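Local atomic coordinates of N-terminal acetyltransferase B complex subunit MDM20 (Candida albicans, PDB entry 5K04), a protein that probably serves as the non-catalytic auxiliary subunit of the NatB complex, an N-terminal acetyltransferase that uses acetyl-coenzyme A to modify selected proteins. Residues 618-623 / 677-682; 642-647 / 689-694; 530-535 / 579-584. All coordinates share one frame; numbering follows the deposited sequence.

From the N terminus, contact 3 comes first. It ties helix 525-537 to helix 571-584 and closes the loop between them. Its second helix is complete before contact 1 opens, so the two are in series. Contact 1 starts on helix 608-625, and contact 2 starts at the end of helix 630-643. The chain then returns on helix 661-682 to close contact 1, and on helix 686-695 to close contact 2. The segments of these two contacts alternate, so their loops cross. Contact 1 touches both of the others, while contacts 2 and 3 stay about 12 Å apart at their nearest atoms. Contact 1 ties helix 608-625 to 661-682, and contact 2 the 643-646 turn to 686-695.

Contact 1 of 3, residues 618-623 / 677-682; sequences FNLLKI and KLLAKR
Leu620, Leu621 and Leu679 meet with no flat group between them. The one ring of these segments, Phe618, is turned to helix 591-601 instead, and Asn619 OD1 lies at its edge, in the ring plane. The contact itself is purely aliphatic and centres on one methyl, CD1 of Leu679. The CB of Leu679 points toward helix 608-625. Its CG stands opposite the carbonyl carbon (chi1 -70°), and an extended chi2 of 169° carries CD1 forward to Leu620 and Leu621. This methyl lies 3.8 Å from Leu620 CG and 3.9 Å from Leu620 CD2. The same methyl also meets Leu621 CD2 at 4.0 Å, and these two side chains run nearly at right angles. Leu621 CB is not aimed at helix 661-682, but its end bends nearer. The backbones stay well separated, with 8.5 Å between the CA atoms of Leu621 and Leu679. All three leucines are buried. Helices 571-584, 591-601, 630-643 and 686-695 pack around the pair: Leu621 on Ile583 and Val584, Phe618 on Phe597, Ile623 on Leu636, and Leu620 on Met688.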
loop_
_atom_site.group_PDB
_atom_site.type_symbol
_atom_site.label_atom_id
_atom_site.label_comp_id
_atom_site.label_asym_id
_atom_site.label_seq_id
_atom_site.Cartn_x
_atom_site.Cartn_y
_atom_site.Cartn_z
ATOM N N PHE A 618 2.495 25.194 20.265
ATOM C CA PHE A 618 3.450 26.140 19.699
ATOM C C PHE A 618 3.996 27.078 20.771
ATOM O O PHE A 618 5.210 27.295 20.863
ATOM C CB PHE A 618 2.793 26.930 18.558
ATOM C CG PHE A 618 3.685 27.998 17.966
ATOM C CD1 PHE A 618 4.643 27.679 17.011
ATOM C CD2 PHE A 618 3.582 29.316 18.385
ATOM C CE1 PHE A 618 5.474 28.654 16.464
ATOM C CE2 PHE A 618 4.405 30.301 17.851
ATOM C CZ PHE A 618 5.358 29.964 16.881
ATOM N N ASN A 619 3.109 27.644 21.593
ATOM C CA ASN A 619 3.550 28.534 22.661
ATOM C C ASN A 619 4.431 27.800 23.658
ATOM O O ASN A 619 5.390 28.375 24.198
ATOM C CB ASN A 619 2.334 29.145 23.365
ATOM C CG ASN A 619 1.605 30.153 22.490
ATOM O OD1 ASN A 619 1.629 30.058 21.266
ATOM N ND2 ASN A 619 0.995 31.146 23.119
ATOM N N LEU A 620 4.112 26.527 23.919
ATOM C CA LEU A 620 4.858 25.747 24.899
ATOM C C LEU A 620 6.279 25.494 24.421
ATOM O O LEU A 620 7.236 25.614 25.197
ATOM C CB LEU A 620 4.136 24.426 25.163
ATOM C CG LEU A 620 4.849 23.423 26.077
ATOM C CD1 LEU A 620 5.073 24.026 27.470
ATOM C CD2 LEU A 620 4.084 22.101 26.158
ATOM N N LEU A 621 6.433 25.158 23.139
ATOM C CA LEU A 621 7.741 24.817 22.600
ATOM C C LEU A 621 8.601 26.057 22.412
ATOM O O LEU A 621 9.808 26.018 22.662
ATOM C CB LEU A 621 7.560 24.065 21.283
ATOM C CG LEU A 621 6.713 22.793 21.428
ATOM C CD1 LEU A 621 6.270 22.270 20.073
ATOM C CD2 LEU A 621 7.486 21.718 22.179
ATOM N N LYS A 622 7.985 27.168 21.983
ATOM C CA LYS A 622 8.716 28.421 21.796
ATOM C C LYS A 622 9.318 28.909 23.110
ATOM O O LYS A 622 10.463 29.377 23.152
ATOM C CB LYS A 622 7.783 29.481 21.194
ATOM C CG LYS A 622 8.091 29.830 19.735
ATOM C CD LYS A 622 7.486 31.164 19.323
ATOM C CE LYS A 622 8.527 32.238 19.057
ATOM N NZ LYS A 622 9.026 32.245 17.655
ATOM N N ILE A 623 8.561 28.774 24.198
ATOM C CA ILE A 623 8.978 29.238 25.515
ATOM C C ILE A 623 10.061 28.347 26.110
ATOM O O ILE A 623 10.932 28.827 26.843
ATOM C CB ILE A 623 7.726 29.294 26.402
ATOM C CG1 ILE A 623 6.972 30.597 26.203
ATOM C CG2 ILE A 623 8.036 29.053 27.828
ATOM C CD1 ILE A 623 5.561 30.459 26.683
ATOM N N LYS A 677 4.893 18.259 31.399
ATOM C CA LYS A 677 5.685 17.797 32.536
ATOM C C LYS A 677 7.107 17.461 32.116
ATOM O O LYS A 677 8.058 17.751 32.849
ATOM C CB LYS A 677 5.009 16.593 33.194
ATOM C CG LYS A 677 3.682 16.972 33.838
ATOM C CD LYS A 677 2.950 15.797 34.464
ATOM C CE LYS A 677 1.714 16.299 35.190
ATOM N NZ LYS A 677 0.957 15.197 35.842
ATOM N N LEU A 678 7.275 16.864 30.934
ATOM C CA LEU A 678 8.616 16.556 30.451
ATOM C C LEU A 678 9.440 17.831 30.296
ATOM O O LEU A 678 10.584 17.914 30.767
ATOM C CB LEU A 678 8.515 15.781 29.138
ATOM C CG LEU A 678 9.753 15.171 28.475
ATOM C CD1 LEU A 678 9.338 14.097 27.513
ATOM C CD2 LEU A 678 10.518 16.225 27.725
ATOM N N LEU A 679 8.862 18.848 29.652
ATOM C CA LEU A 679 9.579 20.100 29.441
ATOM C C LEU A 679 9.824 20.839 30.752
ATOM O O LEU A 679 10.870 21.480 30.916
ATOM C CB LEU A 679 8.807 20.975 28.461
ATOM C CG LEU A 679 8.833 20.417 27.033
ATOM C CD1 LEU A 679 7.851 21.141 26.141
ATOM C CD2 LEU A 679 10.249 20.516 26.463
ATOM N N ALA A 680 8.880 20.765 31.694
ATOM C CA ALA A 680 9.098 21.386 32.997
ATOM C C ALA A 680 10.348 20.832 33.677
ATOM O O ALA A 680 11.076 21.572 34.349
ATOM C CB ALA A 680 7.879 21.180 33.884
ATOM N N LYS A 681 10.611 19.533 33.511
ATOM C CA LYS A 681 11.844 18.938 34.015
ATOM C C LYS A 681 13.058 19.439 33.238
ATOM O O LYS A 681 13.986 20.014 33.813
ATOM C CB LYS A 681 11.760 17.412 33.925
ATOM C CG LYS A 681 10.614 16.761 34.687
ATOM C CD LYS A 681 10.525 15.276 34.329
ATOM C CE LYS A 681 9.220 14.635 34.793
ATOM N NZ LYS A 681 9.003 13.297 34.151
ATOM N N ARG A 682 13.064 19.218 31.915
ATOM C CA ARG A 682 14.223 19.550 31.086
ATOM C C ARG A 682 14.519 21.044 31.069
ATOM O O ARG A 682 15.676 21.436 30.876
ATOM C CB ARG A 682 14.013 19.060 29.651
ATOM C CG ARG A 682 14.353 17.608 29.403
ATOM C CD ARG A 682 13.953 17.193 27.979
ATOM N NE ARG A 682 14.679 17.908 26.919
ATOM C CZ ARG A 682 15.531 17.324 26.076
ATOM N NH1 ARG A 682 15.753 16.015 26.179
ATOM N NH2 ARG A 682 16.155 18.036 25.139
#

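Contact 2 of 3, residues 642-647 / 689-694; sequences KNLKTD and NQLVNL
The backbone makes an inverse gamma turn centred on Leu644 (phi -81°, psi 70°), and its CA lies 6.4 Å from that of Leu694 on helix 686-695. The turn is the break between helix 630-643 and helix 646-649. Helical geometry ends at Leu644, and Lys645 is the N-cap of the short helix that follows. The turn bond is weak: Lys645 N to Asn643 O, 2.9 Å. Leu644 CB points toward helix 686-695, and the side chain packs against Leu691 and Leu694, three residues apart. Its chi2 is extended (-166°), which directs CD1 outward to Leu691 CD2 at 4.0 Å. These two side chains cross at about a right angle, methyl to methyl. Leu694 meets the turn nearer the backbone. Its CD1 is 4.3 Å from Leu644 CB, and its CB lies 3.8 Å from Leu644 O. Outside the pair, Leu644 rests on Phe672 of helix 661-682, while Leu691 packs on Tyr637 and Leu640 of helix 630-643. The polar link is a water. It donates one hydrogen bond to Leu644 O at 3.0 Å and another to Leu694 O at 2.7 Å, and so joins two carbonyl oxygens that could not bond each other.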
loop_
_atom_site.group_PDB
_atom_site.type_symbol
_atom_site.label_atom_id
_atom_site.label_comp_id
_atom_site.label_asym_id
_atom_site.label_seq_id
_atom_site.Cartn_x
_atom_site.Cartn_y
_atom_site.Cartn_z
ATOM N N LYS A 642 -4.138 31.404 30.528
ATOM C CA LYS A 642 -5.564 31.687 30.465
ATOM C C LYS A 642 -6.370 30.453 30.060
ATOM O O LYS A 642 -7.532 30.318 30.459
ATOM C CB LYS A 642 -5.815 32.829 29.480
ATOM C CG LYS A 642 -6.316 34.122 30.101
ATOM C CD LYS A 642 -5.233 34.887 30.878
ATOM C CE LYS A 642 -5.809 36.153 31.536
ATOM N NZ LYS A 642 -4.843 36.852 32.444
ATOM N N ASN A 643 -5.772 29.539 29.285
ATOM C CA ASN A 643 -6.513 28.475 28.623
ATOM C C ASN A 643 -6.211 27.072 29.141
ATOM O O ASN A 643 -6.925 26.133 28.774
ATOM C CB ASN A 643 -6.249 28.538 27.114
ATOM C CG ASN A 643 -6.936 29.740 26.447
ATOM O OD1 ASN A 643 -8.157 29.904 26.525
ATOM N ND2 ASN A 643 -6.137 30.597 25.811
ATOM N N LEU A 644 -5.180 26.895 29.972
ATOM C CA LEU A 644 -4.954 25.615 30.652
ATOM C C LEU A 644 -5.877 25.546 31.872
ATOM O O LEU A 644 -5.471 25.650 33.034
ATOM C CB LEU A 644 -3.491 25.452 31.029
ATOM C CG LEU A 644 -2.565 25.016 29.895
ATOM C CD1 LEU A 644 -1.218 24.546 30.443
ATOM C CD2 LEU A 644 -3.236 23.930 29.103
ATOM N N LYS A 645 -7.163 25.410 31.564
ATOM C CA LYS A 645 -8.251 25.379 32.528
ATOM C C LYS A 645 -9.366 24.553 31.909
ATOM O O LYS A 645 -9.656 24.708 30.719
ATOM C CB LYS A 645 -8.779 26.784 32.838
ATOM C CG LYS A 645 -7.810 27.746 33.504
ATOM C CD LYS A 645 -8.508 29.064 33.769
ATOM C CE LYS A 645 -7.604 30.048 34.504
ATOM N NZ LYS A 645 -8.175 31.445 34.512
ATOM N N THR A 646 -10.007 23.700 32.718
ATOM C CA THR A 646 -11.088 22.873 32.180
ATOM C C THR A 646 -12.213 23.721 31.601
ATOM O O THR A 646 -12.817 23.341 30.592
ATOM C CB THR A 646 -11.645 21.930 33.249
ATOM O OG1 THR A 646 -12.239 22.695 34.298
ATOM C CG2 THR A 646 -10.524 21.124 33.804
ATOM N N ASP A 647 -12.494 24.875 32.216
ATOM C CA ASP A 647 -13.524 25.765 31.687
ATOM C C ASP A 647 -13.232 26.189 30.254
ATOM O O ASP A 647 -14.163 26.482 29.502
ATOM C CB ASP A 647 -13.672 26.987 32.589
ATOM C CG ASP A 647 -14.454 26.676 33.854
ATOM O OD1 ASP A 647 -15.282 25.735 33.820
ATOM O OD2 ASP A 647 -14.249 27.375 34.875
ATOM N N ASN A 689 6.581 25.653 36.060
ATOM C CA ASN A 689 6.046 25.093 37.298
ATOM C C ASN A 689 4.611 25.537 37.530
ATOM O O ASN A 689 3.822 24.800 38.129
ATOM C CB ASN A 689 6.919 25.483 38.482
ATOM C CG ASN A 689 8.241 24.758 38.483
ATOM O OD1 ASN A 689 8.337 23.621 38.016
ATOM N ND2 ASN A 689 9.281 25.416 38.998
ATOM N N GLN A 690 4.245 26.723 37.048
ATOM C CA GLN A 690 2.862 27.161 37.173
ATOM C C GLN A 690 1.954 26.407 36.206
ATOM O O GLN A 690 0.803 26.099 36.543
ATOM C CB GLN A 690 2.778 28.673 36.960
ATOM C CG GLN A 690 1.373 29.254 37.029
ATOM C CD GLN A 690 0.653 28.934 38.322
ATOM O OE1 GLN A 690 1.275 28.621 39.340
ATOM N NE2 GLN A 690 -0.673 29.017 38.287
ATOM N N LEU A 691 2.453 26.084 35.005
ATOM C CA LEU A 691 1.667 25.246 34.103
ATOM C C LEU A 691 1.508 23.840 34.669
ATOM O O LEU A 691 0.426 23.247 34.580
ATOM C CB LEU A 691 2.304 25.190 32.715
ATOM C CG LEU A 691 2.526 26.513 31.987
ATOM C CD1 LEU A 691 3.069 26.274 30.566
ATOM C CD2 LEU A 691 1.243 27.325 31.976
ATOM N N VAL A 692 2.579 23.289 35.258
ATOM C CA VAL A 692 2.458 22.008 35.952
ATOM C C VAL A 692 1.400 22.105 37.041
ATOM O O VAL A 692 0.599 21.181 37.236
ATOM C CB VAL A 692 3.825 21.566 36.512
ATOM C CG1 VAL A 692 3.670 20.373 37.458
ATOM C CG2 VAL A 692 4.774 21.217 35.375
ATOM N N ASN A 693 1.355 23.244 37.741
ATOM C CA ASN A 693 0.348 23.440 38.780
ATOM C C ASN A 693 -1.050 23.541 38.188
ATOM O O ASN A 693 -2.010 23.005 38.754
ATOM C CB ASN A 693 0.662 24.690 39.602
ATOM C CG ASN A 693 1.728 24.443 40.658
ATOM O OD1 ASN A 693 1.897 23.320 41.156
ATOM N ND2 ASN A 693 2.457 25.502 41.009
ATOM N N LEU A 694 -1.181 24.234 37.053
ATOM C CA LEU A 694 -2.492 24.451 36.453
ATOM C C LEU A 694 -3.120 23.152 35.967
ATOM O O LEU A 694 -4.349 23.008 36.010
ATOM C CB LEU A 694 -2.377 25.436 35.295
ATOM C CG LEU A 694 -2.312 26.917 35.646
ATOM C CD1 LEU A 694 -2.265 27.756 34.384
ATOM C CD2 LEU A 694 -3.517 27.289 36.479
HETATM O O HOH W 1 -6.298 24.921 35.779
#

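Contact 3 of 3, residues 530-535 / 579-584; sequences YFIHYL and LVYSIV
Leu535 carries this contact with Tyr581 and Ser582, and its CB, CG and CD1 each meet the other helix. CB points toward helix 571-584 and lies 3.6 Å from Ser582 OG. CG is 4.1 Å from the same oxygen. CD1 reaches further across, to 3.6 Å from Tyr581 CB, and it stays close to Ser582 OG at 3.7 Å. Ile532, one turn earlier, adds its own tip: CD1 stands 4.1 Å from Tyr581 CB and approaches the ring obliquely. The two short helical segments cross almost perpendicularly, at -96°, with 9.6 Å between their axes. This pair joins helix 525-537, within the NatB non-catalytic subunit family region of the TPR clan, to helix 571-584. Such a crossing limits the contact to a few residues. The ring of Tyr581 then leads away from helix 525-537. Its hydroxyl hydrogen-bonds to Glu671 OE2 and Thr520 OG1, so Tyr581 also links helix 571-584 to helices 661-682 and 506-521. A water donates to Leu535 O and to Ser582 OG, each at 2.9 Å. Just beyond the segment, Lys536 NZ bonds Ser582 O. Between the segments the touching is carbon to carbon and carbon to hydroxyl. This is consistent with a serine whose hydrogen bonds to Leu578 O and the water let it sit against hydrocarbon.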
loop_
_atom_site.group_PDB
_atom_site.type_symbol
_atom_site.label_atom_id
_atom_site.label_comp_id
_atom_site.label_asym_id
_atom_site.label_seq_id
_atom_site.Cartn_x
_atom_site.Cartn_y
_atom_site.Cartn_z
ATOM N N TYR A 530 14.256 5.221 20.638
ATOM C CA TYR A 530 14.508 4.739 19.286
ATOM C C TYR A 530 13.796 5.604 18.253
ATOM O O TYR A 530 14.342 5.876 17.176
ATOM C CB TYR A 530 14.066 3.277 19.160
ATOM C CG TYR A 530 14.158 2.722 17.751
ATOM C CD1 TYR A 530 13.105 2.871 16.843
ATOM C CD2 TYR A 530 15.288 2.045 17.328
ATOM C CE1 TYR A 530 13.193 2.367 15.557
ATOM C CE2 TYR A 530 15.373 1.528 16.042
ATOM C CZ TYR A 530 14.328 1.693 15.167
ATOM O OH TYR A 530 14.424 1.196 13.892
ATOM N N PHE A 531 12.577 6.046 18.566
ATOM C CA PHE A 531 11.768 6.773 17.599
ATOM C C PHE A 531 12.065 8.264 17.577
ATOM O O PHE A 531 11.944 8.897 16.519
ATOM C CB PHE A 531 10.296 6.471 17.863
ATOM C CG PHE A 531 9.937 5.062 17.501
ATOM C CD1 PHE A 531 9.729 4.708 16.168
ATOM C CD2 PHE A 531 9.877 4.067 18.471
ATOM C CE1 PHE A 531 9.422 3.391 15.818
ATOM C CE2 PHE A 531 9.568 2.748 18.128
ATOM C CZ PHE A 531 9.347 2.414 16.795
ATOM N N ILE A 532 12.499 8.830 18.704
ATOM C CA ILE A 532 13.102 10.157 18.663
ATOM C C ILE A 532 14.305 10.150 17.727
ATOM O O ILE A 532 14.494 11.069 16.919
ATOM C CB ILE A 532 13.492 10.615 20.081
ATOM C CG1 ILE A 532 12.257 10.728 20.968
ATOM C CG2 ILE A 532 14.228 11.933 20.031
ATOM C CD1 ILE A 532 11.116 11.440 20.307
ATOM N N HIS A 533 15.126 9.095 17.805
ATOM C CA HIS A 533 16.296 9.015 16.940
ATOM C C HIS A 533 15.912 8.899 15.463
ATOM O O HIS A 533 16.635 9.407 14.601
ATOM C CB HIS A 533 17.180 7.845 17.354
ATOM C CG HIS A 533 18.426 7.738 16.537
ATOM N ND1 HIS A 533 19.458 8.650 16.635
ATOM C CD2 HIS A 533 18.796 6.850 15.584
ATOM C CE1 HIS A 533 20.418 8.316 15.792
ATOM N NE2 HIS A 533 20.043 7.226 15.145
ATOM N N TYR A 534 14.782 8.251 15.152
ATOM C CA TYR A 534 14.291 8.230 13.772
ATOM C C TYR A 534 13.916 9.633 13.295
ATOM O O TYR A 534 14.211 10.010 12.155
ATOM C CB TYR A 534 13.085 7.290 13.655
ATOM C CG TYR A 534 12.412 7.339 12.300
ATOM C CD1 TYR A 534 12.900 6.595 11.226
ATOM C CD2 TYR A 534 11.298 8.133 12.080
ATOM C CE1 TYR A 534 12.300 6.645 9.972
ATOM C CE2 TYR A 534 10.694 8.185 10.830
ATOM C CZ TYR A 534 11.198 7.443 9.780
ATOM O OH TYR A 534 10.593 7.492 8.543
ATOM N N LEU A 535 13.254 10.417 14.155
ATOM C CA LEU A 535 12.802 11.748 13.747
ATOM C C LEU A 535 13.978 12.665 13.417
ATOM O O LEU A 535 13.975 13.355 12.394
ATOM C CB LEU A 535 11.941 12.372 14.847
ATOM C CG LEU A 535 10.664 11.671 15.315
ATOM C CD1 LEU A 535 10.006 12.485 16.423
ATOM C CD2 LEU A 535 9.722 11.470 14.182
ATOM N N LEU A 579 6.528 16.830 14.443
ATOM C CA LEU A 579 7.247 18.074 14.702
ATOM C C LEU A 579 7.371 18.328 16.196
ATOM O O LEU A 579 8.467 18.622 16.696
ATOM C CB LEU A 579 6.548 19.240 14.017
ATOM C CG LEU A 579 6.522 19.102 12.492
ATOM C CD1 LEU A 579 5.801 20.271 11.843
ATOM C CD2 LEU A 579 7.938 19.011 11.971
ATOM N N VAL A 580 6.257 18.199 16.928
ATOM C CA VAL A 580 6.284 18.401 18.379
ATOM C C VAL A 580 7.425 17.605 18.996
ATOM O O VAL A 580 8.285 18.148 19.697
ATOM C CB VAL A 580 4.928 18.017 19.016
ATOM C CG1 VAL A 580 5.056 17.924 20.551
ATOM C CG2 VAL A 580 3.849 19.021 18.658
ATOM N N TYR A 581 7.452 16.300 18.730
ATOM C CA TYR A 581 8.477 15.463 19.340
ATOM C C TYR A 581 9.863 15.840 18.829
ATOM O O TYR A 581 10.837 15.810 19.584
ATOM C CB TYR A 581 8.155 13.982 19.092
ATOM C CG TYR A 581 7.044 13.482 20.000
ATOM C CD1 TYR A 581 7.317 13.069 21.304
ATOM C CD2 TYR A 581 5.730 13.429 19.565
ATOM C CE1 TYR A 581 6.311 12.612 22.152
ATOM C CE2 TYR A 581 4.718 12.970 20.405
ATOM C CZ TYR A 581 5.014 12.573 21.706
ATOM O OH TYR A 581 4.005 12.126 22.534
ATOM N N SER A 582 9.960 16.227 17.555
ATOM C CA SER A 582 11.240 16.655 17.001
ATOM C C SER A 582 11.748 17.908 17.702
ATOM O O SER A 582 12.956 18.057 17.931
ATOM C CB SER A 582 11.097 16.908 15.500
ATOM O OG SER A 582 10.622 15.758 14.818
ATOM N N ILE A 583 10.835 18.815 18.054
ATOM C CA ILE A 583 11.204 20.075 18.693
ATOM C C ILE A 583 11.559 19.859 20.159
ATOM O O ILE A 583 12.590 20.335 20.639
ATOM C CB ILE A 583 10.059 21.088 18.535
ATOM C CG1 ILE A 583 9.897 21.453 17.057
ATOM C CG2 ILE A 583 10.305 22.302 19.412
ATOM C CD1 ILE A 583 8.505 21.945 16.666
ATOM N N VAL A 584 10.702 19.137 20.882
ATOM C CA VAL A 584 10.968 18.772 22.274
ATOM C C VAL A 584 12.396 18.266 22.438
ATOM O O VAL A 584 13.107 18.647 23.378
ATOM C CB VAL A 584 9.946 17.715 22.737
ATOM C CG1 VAL A 584 10.378 17.106 24.066
ATOM C CG2 VAL A 584 8.563 18.322 22.825
HETATM O O HOH W 2 12.471 15.798 12.558
#